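PDB 6WTE: B12-binding domain-containing protein, which binds cobalamin and a [4Fe-4S] cluster and acts as TsrM, a radical S-adenosylmethionine methyltransferase that works by a non-radical mechanism. Local coordinates for residues V74-Q79 against L473-S478; S195-R200 against G245-A250; G219-K224 against V253-S258; L413-P418 against R461-D466. All coordinates share one frame; numbering follows the deposited sequence.

How the contacts relate
The four contacts form two pairs on opposite sides of the chain's centre. Contacts 2 and 3 lie about 7 Å apart (centres) and share helix 249-261; contacts 1 and 4, about 11 Å apart (centres), meet through Val474, whose backbone bonds to residues of both segments of contact 4. Contacts 1, 3 and 4 are buried, whereas contact 2 is only partly so, and its chemistry is polar: a guanidinium stacked on a tyrosine. Contact 3 mixes tight aliphatic packing with a salt-bridged carboxylate, contact 4 is an aromatic ring on a proline, and contact 1, between the cobalamin-binding and radical SAM regions, rests on one glutamine against a leucine and a cysteine sulfur.

Contact 1 (V74-Q79 against L473-S478); sequences VYAFEQ and LVCYFS
Gln79 reaches across to Leu473 and Cys475, and every heavy atom of its side chain has a neighbour there. CB lies 4.1 Å from Leu473 CB. With CG placed beside the backbone N, chi1 -66°, and the rest of the chain extended, the amide is carried over the opposing backbone, and CG comes 3.9 Å from Cys475 SG. Here a loop of the B12-binding domain, between strand 63-67 and helix 83-96, is laid against strand 475-476, an antiparallel addition to the radical SAM sheet; Val74 and Tyr75, on the same loop, touch the cobalamin. At the tip the two ends of the amide do different work. OE1 accepts from a water at 2.7 Å, which in turn accepts from Leu473 N at 3.0 Å; it also takes a bond from Asn439 N. Gln79 OE1 lies 3.3 Å from Leu473 O, but both are acceptors and this is no bond, the carbonyl being served by Ser438 OG instead. NE2 folds back on its own loop and donates to Ala76 O at 3.0 Å, N-H...O 157°, arriving almost head-on to the carbonyl at 173°. The same nitrogen also bonds to Gln437 OE1, and so the rotation of the amide is fixed from both ends. Cys475 SG lies off one face of the amide, toward its nitrogen side, 3.4 Å from Gln79 NE2 and 3.9 Å from the methyl CB of Ala76.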
# COMPACT_ATOMS: atom_id res chain seq x y z
N VAL A 74 4.31 5.03 7.51
CA VAL A 74 3.26 4.27 8.20
C VAL A 74 3.86 3.53 9.40
O VAL A 74 3.14 2.85 10.15
CB VAL A 74 2.51 3.37 7.19
CG1 VAL A 74 1.52 2.42 7.85
CG2 VAL A 74 1.76 4.24 6.19
N TYR A 75 5.15 3.71 9.64
CA TYR A 75 5.76 3.22 10.88
C TYR A 75 5.39 4.17 12.01
O TYR A 75 5.78 5.34 11.98
CB TYR A 75 7.28 3.14 10.74
CG TYR A 75 7.81 1.97 9.96
CD1 TYR A 75 7.57 0.66 10.37
CD2 TYR A 75 8.58 2.16 8.82
CE1 TYR A 75 8.07 -0.42 9.66
CE2 TYR A 75 9.08 1.09 8.10
CZ TYR A 75 8.83 -0.20 8.53
OH TYR A 75 9.33 -1.26 7.81
N ALA A 76 4.66 3.66 13.01
CA ALA A 76 4.11 4.54 14.03
C ALA A 76 5.19 5.23 14.86
O ALA A 76 4.99 6.37 15.29
CB ALA A 76 3.17 3.74 14.95
N PHE A 77 6.31 4.56 15.10
CA PHE A 77 7.37 5.19 15.88
C PHE A 77 8.15 6.23 15.08
O PHE A 77 8.85 7.05 15.68
CB PHE A 77 8.33 4.13 16.43
CG PHE A 77 8.72 3.09 15.42
CD1 PHE A 77 7.91 1.98 15.19
CD2 PHE A 77 9.88 3.23 14.68
CE1 PHE A 77 8.27 1.03 14.26
CE2 PHE A 77 10.24 2.27 13.74
CZ PHE A 77 9.43 1.18 13.53
N GLU A 78 8.01 6.24 13.75
CA GLU A 78 8.80 7.12 12.90
C GLU A 78 8.06 8.41 12.54
O GLU A 78 8.60 9.50 12.74
CB GLU A 78 9.20 6.40 11.61
CG GLU A 78 10.21 7.19 10.79
CD GLU A 78 10.61 6.48 9.51
OE1 GLU A 78 10.03 5.41 9.21
OE2 GLU A 78 11.51 6.99 8.81
N GLN A 79 6.84 8.30 12.03
CA GLN A 79 6.04 9.46 11.65
C GLN A 79 6.82 10.35 10.67
O GLN A 79 7.03 11.55 10.89
CB GLN A 79 5.60 10.23 12.89
CG GLN A 79 4.63 9.41 13.73
CD GLN A 79 4.39 10.00 15.09
OE1 GLN A 79 4.37 11.22 15.26
NE2 GLN A 79 4.21 9.13 16.08
N LEU A 473 1.43 13.64 12.74
CA LEU A 473 0.92 12.35 12.31
C LEU A 473 0.43 11.57 13.52
O LEU A 473 1.21 11.30 14.44
CB LEU A 473 2.00 11.57 11.56
CG LEU A 473 2.21 11.88 10.08
CD1 LEU A 473 2.61 13.34 9.86
CD2 LEU A 473 3.27 10.94 9.51
N VAL A 474 -0.86 11.22 13.52
CA VAL A 474 -1.53 10.66 14.69
C VAL A 474 -1.38 9.15 14.71
O VAL A 474 -1.46 8.49 13.66
CB VAL A 474 -3.01 11.08 14.70
CG1 VAL A 474 -3.74 10.43 15.82
CG2 VAL A 474 -3.11 12.60 14.81
N CYS A 475 -1.18 8.58 15.91
CA CYS A 475 -0.99 7.15 16.11
C CYS A 475 -1.79 6.67 17.31
O CYS A 475 -2.20 7.46 18.16
CB CYS A 475 0.48 6.80 16.35
SG CYS A 475 1.56 7.28 14.99
N TYR A 476 -2.00 5.36 17.36
CA TYR A 476 -2.49 4.67 18.54
C TYR A 476 -1.45 3.66 19.00
O TYR A 476 -0.85 2.96 18.18
CB TYR A 476 -3.82 3.94 18.28
CG TYR A 476 -4.32 3.22 19.52
CD1 TYR A 476 -5.10 3.87 20.46
CD2 TYR A 476 -3.98 1.89 19.76
CE1 TYR A 476 -5.55 3.24 21.59
CE2 TYR A 476 -4.43 1.24 20.89
CZ TYR A 476 -5.21 1.91 21.81
OH TYR A 476 -5.65 1.27 22.94
N PHE A 477 -1.24 3.61 20.31
CA PHE A 477 -0.40 2.59 20.93
C PHE A 477 -1.01 2.26 22.28
O PHE A 477 -1.25 3.17 23.08
CB PHE A 477 1.04 3.08 21.07
CG PHE A 477 2.02 2.01 21.42
CD1 PHE A 477 2.12 0.86 20.65
CD2 PHE A 477 2.84 2.14 22.53
CE1 PHE A 477 3.03 -0.13 20.97
CE2 PHE A 477 3.75 1.15 22.86
CZ PHE A 477 3.85 0.01 22.07
N SER A 478 -1.24 0.98 22.53
CA SER A 478 -1.95 0.55 23.72
C SER A 478 -1.32 1.14 24.98
O SER A 478 -0.11 0.96 25.20
CB SER A 478 -1.95 -0.97 23.82
OG SER A 478 -2.50 -1.35 25.07
O HOH W 1 4.24 13.49 13.72

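Contact 2 (S195-R200 against G245-A250); sequences SVYRRR and GQRELA
Ser195 binds Arg247 through its backbone carbonyl, beside a cation-pi stack of the same arginine on Tyr197, and together they fasten an irregular segment to the radical SAM core at the turn between strand 245-246 and helix 249-261. The N-cap position of that helix is taken by Glu248. Arg247 NH2 donates to Ser195 O at 3.0 Å, with an N-H...O angle of 156°, and the oxygen lies close to the guanidinium plane. A water strengthens the join, donating to Ser195 O at 2.8 Å and accepting from Arg247 NE at the same length, so the carbonyl serves NH2 directly and NE through the water. Val196 follows along that edge, its CA 3.9 Å from Arg247 NH2. Tyr197 then supplies the flat surface: the guanidinium lies on one face of its ring, centres 3.6 Å apart and planes tilted by only 13°. The arginine chain gets there by running straight to CD and bending at chi3, 62°, which lays its plane down on the ring instead of standing it on end. The guanidinium is held in its own plane as well as from its face, since NH1 bonds to Leu222 O. The phenol is anchored separately, Tyr197 OH being hydrogen-bonded to Asp192 O, and the ring rests against Tyr20 and Val24 of helix 20-31 in the cobalamin-binding domain. The closest approach in the stack brings Arg247 CZ to within 3.2 Å of Tyr197 CE2.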
# COMPACT_ATOMS: atom_id res chain seq x y z
N SER A 195 -9.18 -5.05 -19.59
CA SER A 195 -7.98 -4.88 -20.39
C SER A 195 -6.79 -5.61 -19.78
O SER A 195 -6.71 -5.83 -18.57
CB SER A 195 -7.62 -3.40 -20.52
OG SER A 195 -8.74 -2.62 -20.89
N VAL A 196 -5.86 -5.98 -20.65
CA VAL A 196 -4.51 -6.33 -20.23
C VAL A 196 -3.75 -5.02 -20.02
O VAL A 196 -3.68 -4.18 -20.93
CB VAL A 196 -3.81 -7.21 -21.28
CG1 VAL A 196 -2.35 -7.43 -20.91
CG2 VAL A 196 -4.55 -8.53 -21.45
N TYR A 197 -3.20 -4.84 -18.83
CA TYR A 197 -2.43 -3.63 -18.57
C TYR A 197 -1.06 -3.77 -19.23
O TYR A 197 -0.35 -4.75 -18.98
CB TYR A 197 -2.29 -3.38 -17.06
CG TYR A 197 -3.61 -3.39 -16.30
CD1 TYR A 197 -4.80 -2.98 -16.89
CD2 TYR A 197 -3.65 -3.82 -14.98
CE1 TYR A 197 -6.00 -3.01 -16.19
CE2 TYR A 197 -4.83 -3.83 -14.27
CZ TYR A 197 -6.00 -3.43 -14.87
OH TYR A 197 -7.18 -3.47 -14.14
N ARG A 198 -0.72 -2.84 -20.11
CA ARG A 198 0.52 -2.96 -20.87
C ARG A 198 1.70 -2.59 -19.99
O ARG A 198 1.73 -1.52 -19.38
CB ARG A 198 0.46 -2.11 -22.14
CG ARG A 198 -0.53 -2.68 -23.17
CD ARG A 198 -0.51 -1.95 -24.50
NE ARG A 198 -1.11 -0.62 -24.40
CZ ARG A 198 -2.40 -0.36 -24.57
NH1 ARG A 198 -3.26 -1.34 -24.84
NH2 ARG A 198 -2.84 0.89 -24.46
N ARG A 199 2.65 -3.52 -19.87
CA ARG A 199 3.83 -3.35 -19.02
C ARG A 199 5.04 -3.32 -19.94
O ARG A 199 5.42 -4.34 -20.52
CB ARG A 199 3.94 -4.49 -18.01
CG ARG A 199 2.62 -4.90 -17.38
CD ARG A 199 1.98 -3.76 -16.56
NE ARG A 199 2.77 -3.42 -15.38
CZ ARG A 199 2.84 -4.16 -14.28
NH1 ARG A 199 2.17 -5.31 -14.21
NH2 ARG A 199 3.59 -3.78 -13.25
N ARG A 200 5.64 -2.14 -20.07
CA ARG A 200 6.70 -1.92 -21.04
C ARG A 200 8.04 -1.77 -20.33
O ARG A 200 8.10 -1.50 -19.13
CB ARG A 200 6.41 -0.68 -21.89
CG ARG A 200 5.12 -0.75 -22.71
CD ARG A 200 4.86 0.58 -23.39
NE ARG A 200 3.80 0.52 -24.40
CZ ARG A 200 2.61 1.11 -24.28
NH1 ARG A 200 2.31 1.81 -23.19
NH2 ARG A 200 1.71 1.01 -25.25
N GLY A 245 -13.64 -5.99 -7.49
CA GLY A 245 -13.66 -5.80 -8.93
C GLY A 245 -12.67 -6.78 -9.53
O GLY A 245 -11.47 -6.50 -9.56
N GLN A 246 -13.16 -7.94 -9.96
CA GLN A 246 -12.29 -9.01 -10.43
C GLN A 246 -11.90 -8.78 -11.88
O GLN A 246 -12.75 -8.51 -12.72
CB GLN A 246 -13.00 -10.36 -10.31
CG GLN A 246 -13.40 -10.75 -8.90
CD GLN A 246 -14.16 -12.07 -8.86
OE1 GLN A 246 -14.59 -12.58 -9.89
NE2 GLN A 246 -14.34 -12.61 -7.66
N ARG A 247 -10.61 -8.90 -12.17
CA ARG A 247 -10.16 -8.81 -13.55
C ARG A 247 -10.42 -10.11 -14.28
O ARG A 247 -10.42 -11.20 -13.69
CB ARG A 247 -8.67 -8.47 -13.62
CG ARG A 247 -8.27 -7.16 -12.98
CD ARG A 247 -6.78 -6.94 -13.16
NE ARG A 247 -6.42 -6.85 -14.58
CZ ARG A 247 -5.18 -6.96 -15.05
NH1 ARG A 247 -4.16 -7.15 -14.22
NH2 ARG A 247 -4.96 -6.86 -16.35
N GLU A 248 -10.62 -9.99 -15.59
CA GLU A 248 -10.74 -11.17 -16.45
C GLU A 248 -9.51 -12.06 -16.28
O GLU A 248 -8.38 -11.59 -16.38
CB GLU A 248 -10.89 -10.75 -17.91
CG GLU A 248 -12.18 -10.03 -18.27
CD GLU A 248 -13.40 -10.95 -18.33
OE1 GLU A 248 -13.58 -11.81 -17.45
OE2 GLU A 248 -14.19 -10.81 -19.29
N LEU A 249 -9.75 -13.35 -16.04
CA LEU A 249 -8.65 -14.27 -15.77
C LEU A 249 -7.65 -14.28 -16.92
O LEU A 249 -6.44 -14.22 -16.70
CB LEU A 249 -9.20 -15.67 -15.53
CG LEU A 249 -10.13 -15.80 -14.31
CD1 LEU A 249 -10.88 -17.12 -14.38
CD2 LEU A 249 -9.34 -15.69 -13.02
N ALA A 250 -8.15 -14.32 -18.16
CA ALA A 250 -7.25 -14.36 -19.31
C ALA A 250 -6.40 -13.10 -19.40
O ALA A 250 -5.24 -13.18 -19.82
CB ALA A 250 -8.05 -14.56 -20.59
O HOH W 2 -8.45 -5.96 -16.34

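Contact 3 (G219-K224 against V253-S258); sequences GSILTK and VDEMES
The carboxylate of Glu255 presents one face to Ile221, whose methyl CD1 stands above it, 3.5 Å from Glu255 CD. Its two oxygens are engaged by others: OE1 in a salt bridge with Arg247, OE2 in one with Arg199 and in a hydrogen bond with Tyr20 OH. Glu255 is extended, and the isoleucine branch slides past it in the opposite sense. One carbon back along the same branch, Ile221 CG1 presses on Met256 CG at 3.5 Å, tighter than an ordinary carbon contact, and the two chains cross at about a right angle. Ile221 has CG1 anti to the backbone N (chi1 -180°), which sends this branch at the helix. The axes of strand 219-221 and of residues 253-258 of helix 249-261 run antiparallel (174°), 9.3 Å apart at closest approach. With strand 266-269, parallel to 219-221, they make the first beta-alpha-beta crossover of the radical SAM barrel; the cluster-binding Cys227, Cys231 and Cys234 follow the strand in the chain, before the helix. The CD1 methyl offers the buried charge nothing, but Arg199 and Arg247 at the oxygens would favour the ionised form, probably offsetting the cost of burial.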
# COMPACT_ATOMS: atom_id res chain seq x y z
N GLY A 219 8.23 -7.79 -10.17
CA GLY A 219 7.05 -7.62 -10.98
C GLY A 219 5.82 -7.52 -10.10
O GLY A 219 5.73 -8.16 -9.05
N SER A 220 4.88 -6.68 -10.51
CA SER A 220 3.62 -6.53 -9.81
C SER A 220 2.50 -7.01 -10.71
O SER A 220 2.53 -6.80 -11.92
CB SER A 220 3.40 -5.06 -9.42
OG SER A 220 3.76 -4.22 -10.50
N ILE A 221 1.52 -7.69 -10.13
CA ILE A 221 0.36 -8.12 -10.90
C ILE A 221 -0.88 -7.97 -10.03
O ILE A 221 -0.93 -8.49 -8.91
CB ILE A 221 0.49 -9.56 -11.43
CG1 ILE A 221 -0.75 -9.94 -12.23
CG2 ILE A 221 0.74 -10.55 -10.29
CD1 ILE A 221 -0.91 -9.15 -13.54
N LEU A 222 -1.87 -7.25 -10.54
CA LEU A 222 -3.15 -7.09 -9.89
C LEU A 222 -4.11 -8.14 -10.44
O LEU A 222 -4.20 -8.33 -11.66
CB LEU A 222 -3.70 -5.69 -10.14
CG LEU A 222 -5.10 -5.42 -9.60
CD1 LEU A 222 -5.06 -5.43 -8.08
CD2 LEU A 222 -5.61 -4.09 -10.13
N THR A 223 -4.83 -8.82 -9.55
CA THR A 223 -5.86 -9.75 -10.00
C THR A 223 -7.27 -9.29 -9.68
O THR A 223 -8.21 -9.64 -10.40
CB THR A 223 -5.63 -11.16 -9.41
OG1 THR A 223 -6.27 -11.29 -8.14
CG2 THR A 223 -4.13 -11.44 -9.26
N LYS A 224 -7.43 -8.46 -8.66
CA LYS A 224 -8.75 -7.98 -8.27
C LYS A 224 -8.59 -6.77 -7.36
O LYS A 224 -7.70 -6.74 -6.51
CB LYS A 224 -9.55 -9.08 -7.55
CG LYS A 224 -8.85 -9.65 -6.33
CD LYS A 224 -9.16 -11.13 -6.14
CE LYS A 224 -8.30 -11.73 -5.04
NZ LYS A 224 -8.38 -13.22 -5.01
N VAL A 253 -3.52 -13.30 -16.70
CA VAL A 253 -2.45 -14.22 -17.05
C VAL A 253 -1.69 -13.73 -18.29
O VAL A 253 -0.47 -13.90 -18.38
CB VAL A 253 -2.99 -15.65 -17.24
CG1 VAL A 253 -1.84 -16.61 -17.50
CG2 VAL A 253 -3.78 -16.09 -16.00
N ASP A 254 -2.39 -13.10 -19.25
CA ASP A 254 -1.71 -12.46 -20.37
C ASP A 254 -0.66 -11.46 -19.88
O ASP A 254 0.46 -11.42 -20.40
CB ASP A 254 -2.70 -11.73 -21.28
CG ASP A 254 -3.41 -12.64 -22.27
OD1 ASP A 254 -3.14 -13.86 -22.30
OD2 ASP A 254 -4.23 -12.11 -23.05
N GLU A 255 -1.03 -10.64 -18.90
CA GLU A 255 -0.11 -9.65 -18.36
C GLU A 255 1.08 -10.31 -17.66
O GLU A 255 2.23 -9.88 -17.84
CB GLU A 255 -0.85 -8.74 -17.39
CG GLU A 255 -0.01 -7.62 -16.81
CD GLU A 255 -0.86 -6.63 -16.03
OE1 GLU A 255 -2.08 -6.61 -16.26
OE2 GLU A 255 -0.30 -5.88 -15.21
N MET A 256 0.82 -11.33 -16.84
CA MET A 256 1.90 -12.06 -16.19
C MET A 256 2.82 -12.69 -17.22
O MET A 256 4.04 -12.70 -17.05
CB MET A 256 1.34 -13.13 -15.26
CG MET A 256 0.50 -12.56 -14.14
SD MET A 256 -0.27 -13.85 -13.15
CE MET A 256 1.16 -14.47 -12.25
N GLU A 257 2.24 -13.23 -18.30
CA GLU A 257 3.05 -13.83 -19.35
C GLU A 257 3.92 -12.79 -20.03
O GLU A 257 5.09 -13.05 -20.33
CB GLU A 257 2.14 -14.54 -20.37
CG GLU A 257 2.87 -15.46 -21.32
CD GLU A 257 1.92 -16.20 -22.24
OE1 GLU A 257 0.92 -16.76 -21.74
OE2 GLU A 257 2.18 -16.23 -23.46
N SER A 258 3.37 -11.59 -20.25
CA SER A 258 4.14 -10.50 -20.85
C SER A 258 5.30 -10.09 -19.96
O SER A 258 6.42 -9.87 -20.45
CB SER A 258 3.23 -9.30 -21.12
OG SER A 258 3.97 -8.25 -21.73

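Contact 4 (L413-P418 against R461-D466); sequences LFPYTP and RQFMFD
Phe463 packs one face of its ring against the backbone of Phe414 and Pro415. Pro415 CA makes the CH-pi contact, 3.9 Å from the ring centroid and 22° off the ring normal, while the carbonyl carbon of Phe414 lies nearer the centre of the same face. The proline ring continues the packing, with CB 3.8 Å from Phe463 CE1. On another part of the rim Phe463 CD2 touches Leu413 CB at 3.9 Å. The ring is brought against residues 413-415 by its first torsion, chi1 -69°, which sets CG opposite the carbonyl carbon. A water spans the backbones, donating to Leu413 O at 2.9 Å and more weakly to Phe463 O; it also lies over a face of the Phe414 ring. The side chain of Phe414 leaves its backbone away from the 461-466 segment; its ring touches the cobalamin and makes a cation-pi contact with Arg412, so the packing behind it is the second shell of a pocket residue. In the next shell, Arg461 O accepts from both Met464 N and Phe465 N, closing the turn that carries Phe463. Pro415 O is in turn bonded to Tyr459 OH. The contact thus joins the exit of strand 404-412, just before helix 418-427 with Thr417 at its N-cap position, to the end of helix 456-461, and Val474, leading into strand 475-476, bonds through its backbone to Leu413 and Phe463 alike.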
# COMPACT_ATOMS: atom_id res chain seq x y z
N LEU A 413 -2.96 6.18 12.51
CA LEU A 413 -4.40 6.30 12.36
C LEU A 413 -4.77 7.09 11.11
O LEU A 413 -4.15 8.11 10.82
CB LEU A 413 -5.01 6.98 13.59
CG LEU A 413 -4.84 6.21 14.89
CD1 LEU A 413 -5.40 7.00 16.05
CD2 LEU A 413 -5.53 4.86 14.79
N PHE A 414 -5.80 6.63 10.41
CA PHE A 414 -6.30 7.26 9.20
C PHE A 414 -7.80 7.46 9.31
O PHE A 414 -8.47 6.76 10.07
CB PHE A 414 -5.94 6.41 7.97
CG PHE A 414 -4.49 6.45 7.62
CD1 PHE A 414 -3.58 5.62 8.26
CD2 PHE A 414 -4.02 7.35 6.67
CE1 PHE A 414 -2.23 5.67 7.96
CE2 PHE A 414 -2.67 7.40 6.36
CZ PHE A 414 -1.78 6.56 7.01
N PRO A 415 -8.35 8.44 8.58
CA PRO A 415 -9.74 8.86 8.85
C PRO A 415 -10.77 7.79 8.54
O PRO A 415 -11.79 7.72 9.24
CB PRO A 415 -9.91 10.09 7.95
CG PRO A 415 -8.83 9.97 6.91
CD PRO A 415 -7.68 9.34 7.62
N TYR A 416 -10.56 6.96 7.53
CA TYR A 416 -11.59 6.00 7.15
C TYR A 416 -11.16 4.60 7.53
O TYR A 416 -11.18 3.68 6.71
CB TYR A 416 -11.89 6.13 5.66
CG TYR A 416 -12.25 7.55 5.33
CD1 TYR A 416 -13.43 8.10 5.80
CD2 TYR A 416 -11.40 8.35 4.59
CE1 TYR A 416 -13.77 9.41 5.53
CE2 TYR A 416 -11.73 9.68 4.30
CZ TYR A 416 -12.91 10.20 4.79
OH TYR A 416 -13.26 11.50 4.53
N THR A 417 -10.74 4.45 8.78
CA THR A 417 -10.54 3.16 9.39
C THR A 417 -11.42 3.08 10.63
O THR A 417 -11.67 4.11 11.27
CB THR A 417 -9.08 2.92 9.79
OG1 THR A 417 -8.71 3.84 10.82
CG2 THR A 417 -8.16 3.11 8.58
N PRO A 418 -11.93 1.90 10.97
CA PRO A 418 -12.73 1.80 12.20
C PRO A 418 -12.00 2.33 13.42
O PRO A 418 -12.63 2.98 14.28
CB PRO A 418 -13.02 0.30 12.29
CG PRO A 418 -13.01 -0.16 10.85
CD PRO A 418 -11.93 0.65 10.19
N ARG A 461 -7.61 15.84 7.33
CA ARG A 461 -6.30 16.43 7.57
C ARG A 461 -5.88 16.32 9.02
O ARG A 461 -4.67 16.31 9.31
CB ARG A 461 -6.30 17.90 7.11
CG ARG A 461 -7.09 18.84 8.01
CD ARG A 461 -7.39 20.16 7.29
NE ARG A 461 -8.09 21.07 8.18
CZ ARG A 461 -9.06 21.91 7.81
NH1 ARG A 461 -9.46 21.95 6.54
NH2 ARG A 461 -9.63 22.70 8.71
N GLN A 462 -6.83 16.22 9.96
CA GLN A 462 -6.48 16.22 11.38
C GLN A 462 -5.65 15.00 11.77
O GLN A 462 -4.98 15.03 12.81
CB GLN A 462 -7.75 16.28 12.24
CG GLN A 462 -8.64 15.07 12.05
CD GLN A 462 -9.92 15.11 12.88
OE1 GLN A 462 -9.98 15.76 13.92
NE2 GLN A 462 -10.94 14.39 12.42
N PHE A 463 -5.69 13.94 10.98
CA PHE A 463 -4.88 12.78 11.30
C PHE A 463 -3.42 12.94 10.90
O PHE A 463 -2.59 12.10 11.28
CB PHE A 463 -5.49 11.54 10.65
CG PHE A 463 -6.80 11.12 11.25
CD1 PHE A 463 -7.98 11.73 10.86
CD2 PHE A 463 -6.85 10.14 12.24
CE1 PHE A 463 -9.18 11.37 11.41
CE2 PHE A 463 -8.06 9.77 12.82
CZ PHE A 463 -9.23 10.38 12.40
N MET A 464 -3.09 14.00 10.16
CA MET A 464 -1.72 14.25 9.72
C MET A 464 -1.20 15.63 10.07
O MET A 464 0.03 15.81 10.14
CB MET A 464 -1.62 14.05 8.20
CG MET A 464 -0.22 14.07 7.63
SD MET A 464 -0.19 13.39 5.97
CE MET A 464 -0.56 11.67 6.30
N PHE A 465 -2.07 16.62 10.29
CA PHE A 465 -1.67 17.99 10.53
C PHE A 465 -2.37 18.52 11.77
O PHE A 465 -3.51 18.17 12.05
CB PHE A 465 -2.02 18.91 9.35
CG PHE A 465 -1.44 18.48 8.04
CD1 PHE A 465 -0.17 18.90 7.66
CD2 PHE A 465 -2.16 17.68 7.17
CE1 PHE A 465 0.37 18.52 6.45
CE2 PHE A 465 -1.62 17.29 5.95
CZ PHE A 465 -0.36 17.71 5.59
N ASP A 466 -1.68 19.39 12.51
CA ASP A 466 -2.34 20.05 13.63
C ASP A 466 -3.09 21.29 13.14
O ASP A 466 -3.16 21.58 11.94
CB ASP A 466 -1.35 20.36 14.75
CG ASP A 466 -0.32 21.43 14.38
OD1 ASP A 466 -0.43 22.10 13.34
OD2 ASP A 466 0.63 21.60 15.18
O HOH W 3 -3.17 9.97 8.80